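Local structure of protein synthesis inhibitor I (4FBH) at residues A218-T223 with G255-V260. The protein belongs to the plant ribosome-inactivating proteins, a family of inhibitors of protein synthesis. Numbering follows the deposited sequence.
Sequences AALLKT and GILLFV
Leu257 reaches from the loop 255-260 to the last turns of helix 213-222 and sets its CD2 methyl against two consecutive leucines. It meets Leu221, CD2 to CD2 at 3.8 Å, with Leu221 CG almost as near; about a right angle away it lies 4.0 Å from Leu220 CB. The side chains of Leu257 and Leu221 run roughly antiparallel, so their branched ends overlap alongside rather than meeting head-on. In Leu221, chi1 of -69° puts CG on the loop side, and chi2 near 180° then divides the methyls: CD2 to Leu257, and CD1 over the backbone of Val260, 3.6 Å from Val260 O and 3.7 Å from Val260 N. One turn earlier in the helix, Ala218 CB sits on the isopropyl group of Val260, 3.8 Å from Val260 CG1 and 4.0 Å from Val260 CG2, and so faces both branches. In this ribosome-inactivating protein fold, the contact joins the C-terminal part of helix 213-222 to the extended segment that follows helix 247-253. Hydrogen bonds beside it link the same helix and loop: Ser217 OG with Leu258 N, and Trp213 NE1 with Ile256 O. Trp213 also lines the pocket of the bound adenosine monophosphate, and the Leu258 side chain, which touches Trp213, lies about 5 Å from that ligand. Beyond the leucines, Thr223 OG1 bonds back to Leu220 O at 2.6 Å, in the carbonyl plane, and is also hydrogen-bonded to His46 NE2.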
ATOM      1  N   ALA A 218       1.884  14.181   7.161  1.00 23.09           N
ATOM      2  CA  ALA A 218       1.519  15.271   8.070  1.00 25.29           C
ATOM      3  C   ALA A 218       2.425  16.489   7.940  1.00 24.59           C
ATOM      4  O   ALA A 218       1.961  17.613   8.085  1.00 27.85           O
ATOM      5  CB  ALA A 218       1.495  14.780   9.534  1.00 23.61           C
ATOM      6  N   ALA A 219       3.711  16.262   7.666  1.00 25.89           N
ATOM      7  CA  ALA A 219       4.680  17.355   7.523  1.00 28.87           C
ATOM      8  C   ALA A 219       4.509  18.206   6.243  1.00 32.47           C
ATOM      9  O   ALA A 219       4.844  19.399   6.225  1.00 31.81           O
ATOM     10  CB  ALA A 219       6.107  16.815   7.618  1.00 24.20           C
ATOM     11  N   LEU A 220       4.021  17.586   5.173  1.00 29.15           N
ATOM     12  CA  LEU A 220       3.690  18.320   3.968  1.00 25.06           C
ATOM     13  C   LEU A 220       2.409  19.106   4.206  1.00 29.28           C
ATOM     14  O   LEU A 220       2.313  20.273   3.839  1.00 30.83           O
ATOM     15  CB  LEU A 220       3.499  17.367   2.784  1.00 30.09           C
ATOM     16  CG  LEU A 220       4.504  17.478   1.636  1.00 29.66           C
ATOM     17  CD1 LEU A 220       3.944  16.862   0.362  1.00 26.72           C
ATOM     18  CD2 LEU A 220       4.911  18.917   1.409  1.00 29.73           C
ATOM     19  N   LEU A 221       1.426  18.468   4.833  1.00 25.38           N
ATOM     20  CA  LEU A 221       0.145  19.121   5.071  1.00 28.61           C
ATOM     21  C   LEU A 221       0.274  20.396   5.904  1.00 37.03           C
ATOM     22  O   LEU A 221      -0.428  21.379   5.654  1.00 37.53           O
ATOM     23  CB  LEU A 221      -0.867  18.150   5.688  1.00 29.85           C
ATOM     24  CG  LEU A 221      -1.340  17.026   4.755  1.00 27.06           C
ATOM     25  CD1 LEU A 221      -2.262  16.050   5.459  1.00 20.59           C
ATOM     26  CD2 LEU A 221      -2.008  17.591   3.499  1.00 29.64           C
ATOM     27  N   LYS A 222       1.186  20.381   6.875  1.00 37.48           N
ATOM     28  CA  LYS A 222       1.394  21.521   7.759  1.00 34.54           C
ATOM     29  C   LYS A 222       1.809  22.775   6.999  1.00 39.52           C
ATOM     30  O   LYS A 222       1.398  23.885   7.342  1.00 43.64           O
ATOM     31  CB  LYS A 222       2.466  21.193   8.788  1.00 35.37           C
ATOM     32  CG  LYS A 222       2.008  20.313   9.907  1.00 35.99           C
ATOM     33  CD  LYS A 222       3.188  20.006  10.799  1.00 37.39           C
ATOM     34  CE  LYS A 222       2.804  19.174  11.998  1.00 35.15           C
ATOM     35  NZ  LYS A 222       4.033  18.903  12.801  1.00 39.58           N
ATOM     36  N   THR A 223       2.625  22.598   5.967  1.00 33.43           N
ATOM     37  CA  THR A 223       3.101  23.726   5.181  1.00 37.76           C
ATOM     38  C   THR A 223       1.968  24.425   4.418  1.00 44.18           C
ATOM     39  O   THR A 223       2.169  25.515   3.883  1.00 44.82           O
ATOM     40  CB  THR A 223       4.201  23.300   4.185  1.00 39.88           C
ATOM     41  OG1 THR A 223       3.643  22.439   3.184  1.00 35.75           O
ATOM     42  CG2 THR A 223       5.331  22.570   4.907  1.00 41.59           C
ATOM     43  N   GLY A 255       4.115   9.634  -3.058  1.00 21.39           N
ATOM     44  CA  GLY A 255       3.260   9.309  -4.185  1.00 21.21           C
ATOM     45  C   GLY A 255       1.826   9.706  -3.883  1.00 21.32           C
ATOM     46  O   GLY A 255       1.137  10.269  -4.724  1.00 22.09           O
ATOM     47  N   ILE A 256       1.375   9.397  -2.671  1.00 20.44           N
ATOM     48  CA  ILE A 256       0.059   9.819  -2.208  1.00 21.56           C
ATOM     49  C   ILE A 256       0.109   9.925  -0.701  1.00 20.69           C
ATOM     50  O   ILE A 256       0.718   9.090  -0.039  1.00 17.81           O
ATOM     51  CB  ILE A 256      -1.080   8.867  -2.679  1.00 20.29           C
ATOM     52  CG1 ILE A 256      -2.457   9.433  -2.313  1.00 20.86           C
ATOM     53  CG2 ILE A 256      -0.911   7.456  -2.111  1.00 18.79           C
ATOM     54  CD1 ILE A 256      -3.619   8.797  -3.105  1.00 16.00           C
ATOM     55  N   LEU A 257      -0.501  10.977  -0.172  1.00 16.63           N
ATOM     56  CA  LEU A 257      -0.432  11.268   1.237  1.00 19.84           C
ATOM     57  C   LEU A 257      -1.564  10.579   1.966  1.00 19.65           C
ATOM     58  O   LEU A 257      -2.670  10.488   1.465  1.00 21.52           O
ATOM     59  CB  LEU A 257      -0.525  12.779   1.497  1.00 21.82           C
ATOM     60  CG  LEU A 257       0.671  13.702   1.267  1.00 23.80           C
ATOM     61  CD1 LEU A 257       1.003  13.869  -0.222  1.00 20.87           C
ATOM     62  CD2 LEU A 257       0.397  15.052   1.941  1.00 20.46           C
ATOM     63  N   LEU A 258      -1.276  10.094   3.162  1.00 20.74           N
ATOM     64  CA  LEU A 258      -2.327   9.735   4.089  1.00 18.49           C
ATOM     65  C   LEU A 258      -2.965  11.029   4.569  1.00 18.13           C
ATOM     66  O   LEU A 258      -2.268  12.015   4.806  1.00 18.51           O
ATOM     67  CB  LEU A 258      -1.727   8.993   5.279  1.00 18.40           C
ATOM     68  CG  LEU A 258      -2.681   8.515   6.370  1.00 18.35           C
ATOM     69  CD1 LEU A 258      -3.504   7.350   5.848  1.00 14.38           C
ATOM     70  CD2 LEU A 258      -1.861   8.124   7.594  1.00 16.09           C
ATOM     71  N   PHE A 259      -4.284  11.046   4.701  1.00 20.11           N
ATOM     72  CA  PHE A 259      -4.920  12.194   5.324  1.00 20.28           C
ATOM     73  C   PHE A 259      -4.574  12.262   6.810  1.00 17.44           C
ATOM     74  O   PHE A 259      -4.767  11.295   7.542  1.00 17.10           O
ATOM     75  CB  PHE A 259      -6.443  12.168   5.190  1.00 19.25           C
ATOM     76  CG  PHE A 259      -7.104  13.345   5.858  1.00 27.52           C
ATOM     77  CD1 PHE A 259      -7.251  14.545   5.175  1.00 22.60           C
ATOM     78  CD2 PHE A 259      -7.527  13.270   7.189  1.00 22.21           C
ATOM     79  CE1 PHE A 259      -7.826  15.637   5.791  1.00 27.53           C
ATOM     80  CE2 PHE A 259      -8.103  14.363   7.808  1.00 24.48           C
ATOM     81  CZ  PHE A 259      -8.255  15.546   7.107  1.00 25.74           C
ATOM     82  N   VAL A 260      -4.110  13.422   7.250  1.00 20.63           N
ATOM     83  CA  VAL A 260      -3.857  13.669   8.673  1.00 25.07           C
ATOM     84  C   VAL A 260      -4.480  14.996   9.087  1.00 24.53           C
ATOM     85  O   VAL A 260      -4.308  16.020   8.413  1.00 20.22           O
ATOM     86  CB  VAL A 260      -2.340  13.711   8.997  1.00 23.91           C
ATOM     87  CG1 VAL A 260      -2.106  13.921  10.506  1.00 21.08           C
ATOM     88  CG2 VAL A 260      -1.647  12.450   8.498  1.00 19.98           C
TER